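Local coordinates for protein condensin complex subunit 3 (Schizosaccharomyces pombe, PDB 5OQR) that serves as a regulatory subunit of the condensin complex, which is required to convert interphase chromatin into condensed, mitotic-like chromosomes, at residues L163-L166 with L167-P171; L385-L388 with T389-S393; N720-E723 with G724-K728. One frame throughout, in Å; residues are numbered along the deposited sequence.

Contact 1 (L163-L166 with L167-P171); sequences LLFL and LQNDP
From L163 the backbone stays helical through N169, with L167 N bonded to L163 O at 2.9 Å, and it unwinds at D170, whose psi of 131° is no longer helical although D170 N still reaches L166 O in the last helical bond. In the turn before it the angles are poorer: Q168 N bonds weakly to L164 O, and N169 N is shared between F165 O (3.0 Å) and L166 O (3.1 Å), both weakly. Among the side chains, L166 CD2 passes 4.0 Å from D170 OD2. With CG anti to the backbone N (chi1 -174°), the buried D170 carboxylate finds a partner for each oxygen: OD2 forms a salt bridge with R138, and OD1 accepts from S172 N, which closes an Asx turn. L163 and L167 pack on V179 of helix 173-182, while the F165 ring meets an aromatic side chain of another protein's chain, their planes at about 25°. An aspartate in the short turn between two helices, paired with an arginine from the preceding repeat, is characteristic of HEAT repeats, and this is the turn of HEAT repeat 4.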
loop_
_atom_site.group_PDB
_atom_site.type_symbol
_atom_site.label_atom_id
_atom_site.label_comp_id
_atom_site.label_asym_id
_atom_site.label_seq_id
_atom_site.Cartn_x
_atom_site.Cartn_y
_atom_site.Cartn_z
ATOM N N LEU A 163 -12.763 -22.120 -6.364
ATOM C CA LEU A 163 -12.998 -20.696 -6.569
ATOM C C LEU A 163 -12.025 -19.857 -5.751
ATOM O O LEU A 163 -11.462 -18.880 -6.259
ATOM C CB LEU A 163 -14.447 -20.364 -6.219
ATOM C CG LEU A 163 -15.467 -21.113 -7.083
ATOM C CD1 LEU A 163 -16.870 -20.971 -6.520
ATOM C CD2 LEU A 163 -15.420 -20.624 -8.526
ATOM N N LEU A 164 -11.811 -20.221 -4.485
ATOM C CA LEU A 164 -10.749 -19.593 -3.706
ATOM C C LEU A 164 -9.434 -19.616 -4.470
ATOM O O LEU A 164 -8.649 -18.663 -4.414
ATOM C CB LEU A 164 -10.578 -20.317 -2.370
ATOM C CG LEU A 164 -11.807 -20.502 -1.482
ATOM C CD1 LEU A 164 -11.468 -21.435 -0.331
ATOM C CD2 LEU A 164 -12.302 -19.168 -0.962
ATOM N N PHE A 165 -9.186 -20.705 -5.197
ATOM C CA PHE A 165 -7.902 -20.907 -5.854
ATOM C C PHE A 165 -7.718 -19.948 -7.025
ATOM O O PHE A 165 -6.627 -19.398 -7.217
ATOM C CB PHE A 165 -7.805 -22.367 -6.301
ATOM C CG PHE A 165 -6.678 -22.651 -7.245
ATOM C CD1 PHE A 165 -6.890 -22.642 -8.612
ATOM C CD2 PHE A 165 -5.416 -22.953 -6.768
ATOM C CE1 PHE A 165 -5.861 -22.915 -9.486
ATOM C CE2 PHE A 165 -4.381 -23.227 -7.639
ATOM C CZ PHE A 165 -4.605 -23.210 -9.000
ATOM N N LEU A 166 -8.771 -19.729 -7.816
ATOM C CA LEU A 166 -8.684 -18.791 -8.930
ATOM C C LEU A 166 -8.737 -17.350 -8.440
ATOM O O LEU A 166 -7.923 -16.515 -8.851
ATOM C CB LEU A 166 -9.814 -19.056 -9.925
ATOM C CG LEU A 166 -9.739 -20.385 -10.674
ATOM C CD1 LEU A 166 -11.018 -20.625 -11.440
ATOM C CD2 LEU A 166 -8.545 -20.404 -11.613
ATOM N N LEU A 167 -9.700 -17.045 -7.571
ATOM C CA LEU A 167 -9.794 -15.742 -6.926
ATOM C C LEU A 167 -8.431 -15.289 -6.423
ATOM O O LEU A 167 -8.103 -14.101 -6.465
ATOM C CB LEU A 167 -10.788 -15.810 -5.764
ATOM C CG LEU A 167 -10.886 -14.584 -4.857
ATOM C CD1 LEU A 167 -11.497 -13.426 -5.614
ATOM C CD2 LEU A 167 -11.692 -14.906 -3.612
ATOM N N GLN A 168 -7.635 -16.243 -5.952
ATOM C CA GLN A 168 -6.380 -15.952 -5.278
ATOM C C GLN A 168 -5.187 -15.919 -6.222
ATOM O O GLN A 168 -4.233 -15.171 -5.971
ATOM C CB GLN A 168 -6.155 -16.998 -4.185
ATOM C CG GLN A 168 -4.899 -16.823 -3.356
ATOM C CD GLN A 168 -4.758 -17.879 -2.263
ATOM O OE1 GLN A 168 -3.684 -18.030 -1.686
ATOM N NE2 GLN A 168 -5.831 -18.611 -1.973
ATOM N N ASN A 169 -5.215 -16.700 -7.304
ATOM C CA ASN A 169 -4.059 -16.841 -8.179
ATOM C C ASN A 169 -4.338 -16.569 -9.650
ATOM O O ASN A 169 -3.383 -16.528 -10.433
ATOM C CB ASN A 169 -3.468 -18.253 -8.055
ATOM C CG ASN A 169 -2.902 -18.527 -6.678
ATOM O OD1 ASN A 169 -3.587 -19.061 -5.805
ATOM N ND2 ASN A 169 -1.644 -18.155 -6.472
ATOM N N ASP A 170 -5.589 -16.383 -10.054
ATOM C CA ASP A 170 -5.878 -16.172 -11.465
ATOM C C ASP A 170 -5.176 -14.906 -11.953
ATOM O O ASP A 170 -5.282 -13.858 -11.301
ATOM C CB ASP A 170 -7.382 -16.056 -11.700
ATOM C CG ASP A 170 -7.733 -15.975 -13.172
ATOM O OD1 ASP A 170 -7.445 -14.934 -13.800
ATOM O OD2 ASP A 170 -8.298 -16.954 -13.702
ATOM N N PRO A 171 -4.464 -14.951 -13.084
ATOM C CA PRO A 171 -3.756 -13.748 -13.554
ATOM C C PRO A 171 -4.659 -12.690 -14.163
ATOM O O PRO A 171 -4.190 -11.570 -14.400
ATOM C CB PRO A 171 -2.782 -14.304 -14.599
ATOM C CG PRO A 171 -3.445 -15.532 -15.104
ATOM C CD PRO A 171 -4.185 -16.119 -13.935
#

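Contact 2 (L385-L388 with T389-S393); sequences LKSL and TNSLS
T389 and S391 turn their hydroxyls back onto carbonyls four residues earlier, those of L385 and S387, and S393 does the same to T389; this side-chain-to-backbone bonding of Ser and Thr within an α-helix recurs along helix 378-394 of HEAT repeat 6. At S391 both donors can be placed. S391 N bonds to S387 O at 2.8 Å. Placed beside the backbone N (chi1 -55°), S391 OG reaches S387 O as well, at 2.9 Å, from above the carbonyl plane rather than on a lone pair. S387 O is thus gripped by two donors of one residue, with a weak third from N390 N, and the buried S391 hydroxyl is satisfied within its own helix. At S393 the balance differs: S393 OG lies 2.8 Å from T389 O, approaching in line with the carbonyl, whereas S393 N bonds to T389 O only weakly. T389 N donates to L385 O at 2.7 Å; the T389 OG1 bond to that oxygen is modelled very short, so its exact length is doubtful. Here L385 CD1 lies 3.9 Å from T389 OG1, the leucine branch running across the threonine. L392 instead lays its CG 3.5 Å from L388 O, beside the carbonyl oxygen that accepts L392 N at 3.1 Å. Outward, L385 and L388 pack on L409 of helix 399-412, and L388 also on H405 and L412. T389 and S393 face L422 and I426 of helix 416-434, while S387 and S391 rest on T340, E344 and Y347 of helix 336-348, which places the segment among three neighbouring helices.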
loop_
_atom_site.group_PDB
_atom_site.type_symbol
_atom_site.label_atom_id
_atom_site.label_comp_id
_atom_site.label_asym_id
_atom_site.label_seq_id
_atom_site.Cartn_x
_atom_site.Cartn_y
_atom_site.Cartn_z
ATOM N N LEU A 385 -0.498 25.939 32.663
ATOM C CA LEU A 385 0.924 25.817 32.958
ATOM C C LEU A 385 1.141 25.354 34.393
ATOM O O LEU A 385 1.963 24.470 34.657
ATOM C CB LEU A 385 1.619 27.154 32.708
ATOM C CG LEU A 385 3.123 27.190 32.971
ATOM C CD1 LEU A 385 3.850 26.212 32.068
ATOM C CD2 LEU A 385 3.653 28.594 32.772
ATOM N N LYS A 386 0.409 25.947 35.337
ATOM C CA LYS A 386 0.482 25.503 36.724
ATOM C C LYS A 386 0.109 24.034 36.845
ATOM O O LYS A 386 0.820 23.249 37.483
ATOM C CB LYS A 386 -0.442 26.355 37.590
ATOM C CG LYS A 386 0.262 27.163 38.653
ATOM C CD LYS A 386 -0.752 27.966 39.439
ATOM C CE LYS A 386 -0.104 28.752 40.554
ATOM N NZ LYS A 386 -0.954 29.909 40.941
ATOM N N SER A 387 -1.017 23.644 36.245
ATOM C CA SER A 387 -1.453 22.253 36.308
ATOM C C SER A 387 -0.379 21.319 35.767
ATOM O O SER A 387 -0.037 20.315 36.399
ATOM C CB SER A 387 -2.759 22.086 35.534
ATOM O OG SER A 387 -3.225 20.751 35.602
ATOM N N LEU A 388 0.167 21.637 34.591
ATOM C CA LEU A 388 1.222 20.807 34.021
ATOM C C LEU A 388 2.463 20.822 34.899
ATOM O O LEU A 388 3.068 19.774 35.151
ATOM C CB LEU A 388 1.557 21.289 32.609
ATOM C CG LEU A 388 0.408 21.221 31.602
ATOM C CD1 LEU A 388 0.775 21.951 30.325
ATOM C CD2 LEU A 388 0.041 19.781 31.305
ATOM N N THR A 389 2.854 22.001 35.381
ATOM C CA THR A 389 4.004 22.094 36.273
ATOM C C THR A 389 3.813 21.224 37.507
ATOM O O THR A 389 4.776 20.648 38.026
ATOM C CB THR A 389 4.232 23.547 36.681
ATOM O OG1 THR A 389 4.303 24.371 35.512
ATOM C CG2 THR A 389 5.524 23.685 37.472
ATOM N N ASN A 390 2.578 21.119 37.994
ATOM C CA ASN A 390 2.313 20.310 39.177
ATOM C C ASN A 390 2.303 18.825 38.841
ATOM O O ASN A 390 2.917 18.019 39.546
ATOM C CB ASN A 390 0.981 20.722 39.804
ATOM C CG ASN A 390 0.567 19.810 40.943
ATOM O OD1 ASN A 390 1.056 19.937 42.065
ATOM N ND2 ASN A 390 -0.337 18.880 40.658
ATOM N N SER A 391 1.612 18.446 37.765
ATOM C CA SER A 391 1.484 17.034 37.423
ATOM C C SER A 391 2.844 16.396 37.176
ATOM O O SER A 391 3.062 15.228 37.520
ATOM C CB SER A 391 0.592 16.875 36.195
ATOM O OG SER A 391 -0.663 17.494 36.399
ATOM N N LEU A 392 3.771 17.140 36.574
ATOM C CA LEU A 392 5.094 16.588 36.306
ATOM C C LEU A 392 5.936 16.515 37.570
ATOM O O LEU A 392 6.810 15.650 37.682
ATOM C CB LEU A 392 5.808 17.427 35.247
ATOM C CG LEU A 392 5.236 17.349 33.831
ATOM C CD1 LEU A 392 5.661 18.560 33.020
ATOM C CD2 LEU A 392 5.682 16.065 33.151
ATOM N N SER A 393 5.684 17.404 38.531
ATOM C CA SER A 393 6.505 17.461 39.733
ATOM C C SER A 393 6.086 16.432 40.776
ATOM O O SER A 393 6.939 15.930 41.514
ATOM C CB SER A 393 6.441 18.862 40.339
ATOM O OG SER A 393 7.005 19.822 39.464
#

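Contact 3 (N720-E723 with G724-K728)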
loop_
_atom_site.group_PDB
_atom_site.type_symbol
_atom_site.label_atom_id
_atom_site.label_comp_id
_atom_site.label_asym_id
_atom_site.label_seq_id
_atom_site.Cartn_x
_atom_site.Cartn_y
_atom_site.Cartn_z
ATOM N N ASN A 720 33.758 -8.405 -19.219
ATOM C CA ASN A 720 33.868 -8.999 -17.893
ATOM C C ASN A 720 32.710 -9.934 -17.584
ATOM O O ASN A 720 32.829 -10.773 -16.684
ATOM C CB ASN A 720 33.955 -7.902 -16.834
ATOM C CG ASN A 720 35.147 -6.993 -17.039
ATOM O OD1 ASN A 720 36.215 -7.438 -17.460
ATOM N ND2 ASN A 720 34.971 -5.709 -16.751
ATOM N N ALA A 721 31.596 -9.813 -18.300
ATOM C CA ALA A 721 30.530 -10.791 -18.179
ATOM C C ALA A 721 31.025 -12.157 -18.644
ATOM O O ALA A 721 32.005 -12.276 -19.383
ATOM C CB ALA A 721 29.312 -10.366 -18.995
ATOM N N SER A 722 30.337 -13.199 -18.192
ATOM C CA SER A 722 30.662 -14.568 -18.564
ATOM C C SER A 722 29.737 -15.008 -19.689
ATOM O O SER A 722 28.512 -14.935 -19.553
ATOM C CB SER A 722 30.524 -15.509 -17.368
ATOM O OG SER A 722 29.161 -15.709 -17.035
ATOM N N GLU A 723 30.320 -15.456 -20.797
ATOM C CA GLU A 723 29.514 -15.885 -21.931
ATOM C C GLU A 723 28.501 -16.932 -21.491
ATOM O O GLU A 723 28.776 -17.769 -20.628
ATOM C CB GLU A 723 30.403 -16.431 -23.049
ATOM C CG GLU A 723 31.420 -17.468 -22.625
ATOM C CD GLU A 723 32.489 -17.653 -23.673
ATOM O OE1 GLU A 723 32.142 -17.641 -24.873
ATOM O OE2 GLU A 723 33.675 -17.780 -23.303
ATOM N N GLY A 724 27.319 -16.872 -22.095
ATOM C CA GLY A 724 26.169 -17.615 -21.625
ATOM C C GLY A 724 24.999 -16.669 -21.470
ATOM O O GLY A 724 24.931 -15.661 -22.176
ATOM N N LYS A 725 24.078 -16.966 -20.550
ATOM C CA LYS A 725 22.971 -16.047 -20.307
ATOM C C LYS A 725 23.481 -14.676 -19.892
ATOM O O LYS A 725 22.908 -13.650 -20.275
ATOM C CB LYS A 725 22.042 -16.606 -19.230
ATOM C CG LYS A 725 20.848 -15.700 -18.913
ATOM C CD LYS A 725 20.382 -15.859 -17.478
ATOM C CE LYS A 725 19.389 -14.768 -17.105
ATOM N NZ LYS A 725 18.232 -14.722 -18.039
ATOM N N GLU A 726 24.555 -14.638 -19.104
ATOM C CA GLU A 726 25.035 -13.378 -18.551
ATOM C C GLU A 726 25.341 -12.381 -19.662
ATOM O O GLU A 726 24.705 -11.327 -19.763
ATOM C CB GLU A 726 26.267 -13.636 -17.682
ATOM C CG GLU A 726 26.660 -12.491 -16.773
ATOM C CD GLU A 726 27.552 -12.943 -15.630
ATOM O OE1 GLU A 726 27.164 -13.891 -14.913
ATOM O OE2 GLU A 726 28.645 -12.366 -15.455
ATOM N N ARG A 727 26.307 -12.709 -20.522
ATOM C CA ARG A 727 26.621 -11.832 -21.644
ATOM C C ARG A 727 25.420 -11.680 -22.568
ATOM O O ARG A 727 25.159 -10.588 -23.083
ATOM C CB ARG A 727 27.829 -12.377 -22.404
ATOM C CG ARG A 727 28.554 -11.345 -23.252
ATOM C CD ARG A 727 29.807 -11.936 -23.874
ATOM N NE ARG A 727 30.971 -11.829 -22.998
ATOM C CZ ARG A 727 32.089 -12.535 -23.146
ATOM N NH1 ARG A 727 32.198 -13.418 -24.128
ATOM N NH2 ARG A 727 33.098 -12.363 -22.304
ATOM N N LYS A 728 24.674 -12.765 -22.788
ATOM C CA LYS A 728 23.425 -12.668 -23.537
ATOM C C LYS A 728 22.477 -11.666 -22.893
ATOM O O LYS A 728 21.882 -10.827 -23.576
ATOM C CB LYS A 728 22.747 -14.036 -23.620
ATOM C CG LYS A 728 23.031 -14.822 -24.889
ATOM C CD LYS A 728 21.887 -15.775 -25.222
ATOM C CE LYS A 728 20.623 -15.018 -25.624
ATOM N NZ LYS A 728 19.641 -15.874 -26.345
#
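R727 and E726 reach back from the first turn of helix 725-736 to A721 and S722, so the linker before the G724 N-cap folds against the helix start in HEAT repeat 9. R727 N donates to S722 O at 3.3 Å, coming from 47° above the carbonyl plane, and E726 OE2 receives a weak bond from S722 N, also 3.3 Å. E726 CG, anti to the backbone N (chi1 -165°), runs alongside the linker, 4.1 Å from A721 CB. Replacing E726 by an alanine here would probably leave S722 N without its carboxylate acceptor and open a gap beside A721 CB. R727 bends at its third torsion, bringing NH2 to A721 O in a weak bond of 3.1 Å and one guanidinium face against E723 N. Further out, this buried guanidinium is fixed by L718 O at NE and P719 O at NH2, and F763 adds a cation-pi contact; E726 leans on L654 and L657 of helix 639-661. At G724 the positive phi would drive any CB into E723 O. E723 CB stands 3.7 Å from R727 NH1, yet E723 OE1 remains 4.3 Å from that nitrogen, too far for a salt bridge.

Overall arrangement
The three contacts are local and lie in different HEAT repeats, with no element in common. Centre to centre, contacts 1 and 2 are about 60 Å apart, on opposite sides of the chain's centre; 2 and 3 are about 71 Å apart and 1 and 3 about 38 Å. Each mixes buried and solvent-facing residues, but contact 1 lies closest to the chain's centre, about 22 Å from its own centre, and alone touches another protein chain. Chemistry follows position along a helix: contact 1 ends one, its carboxylate turned to partners beyond the segments, contact 2 runs through one on hydroxyl-to-carbonyl bonds, and contact 3 begins one with charged side chains gripping the preceding linker.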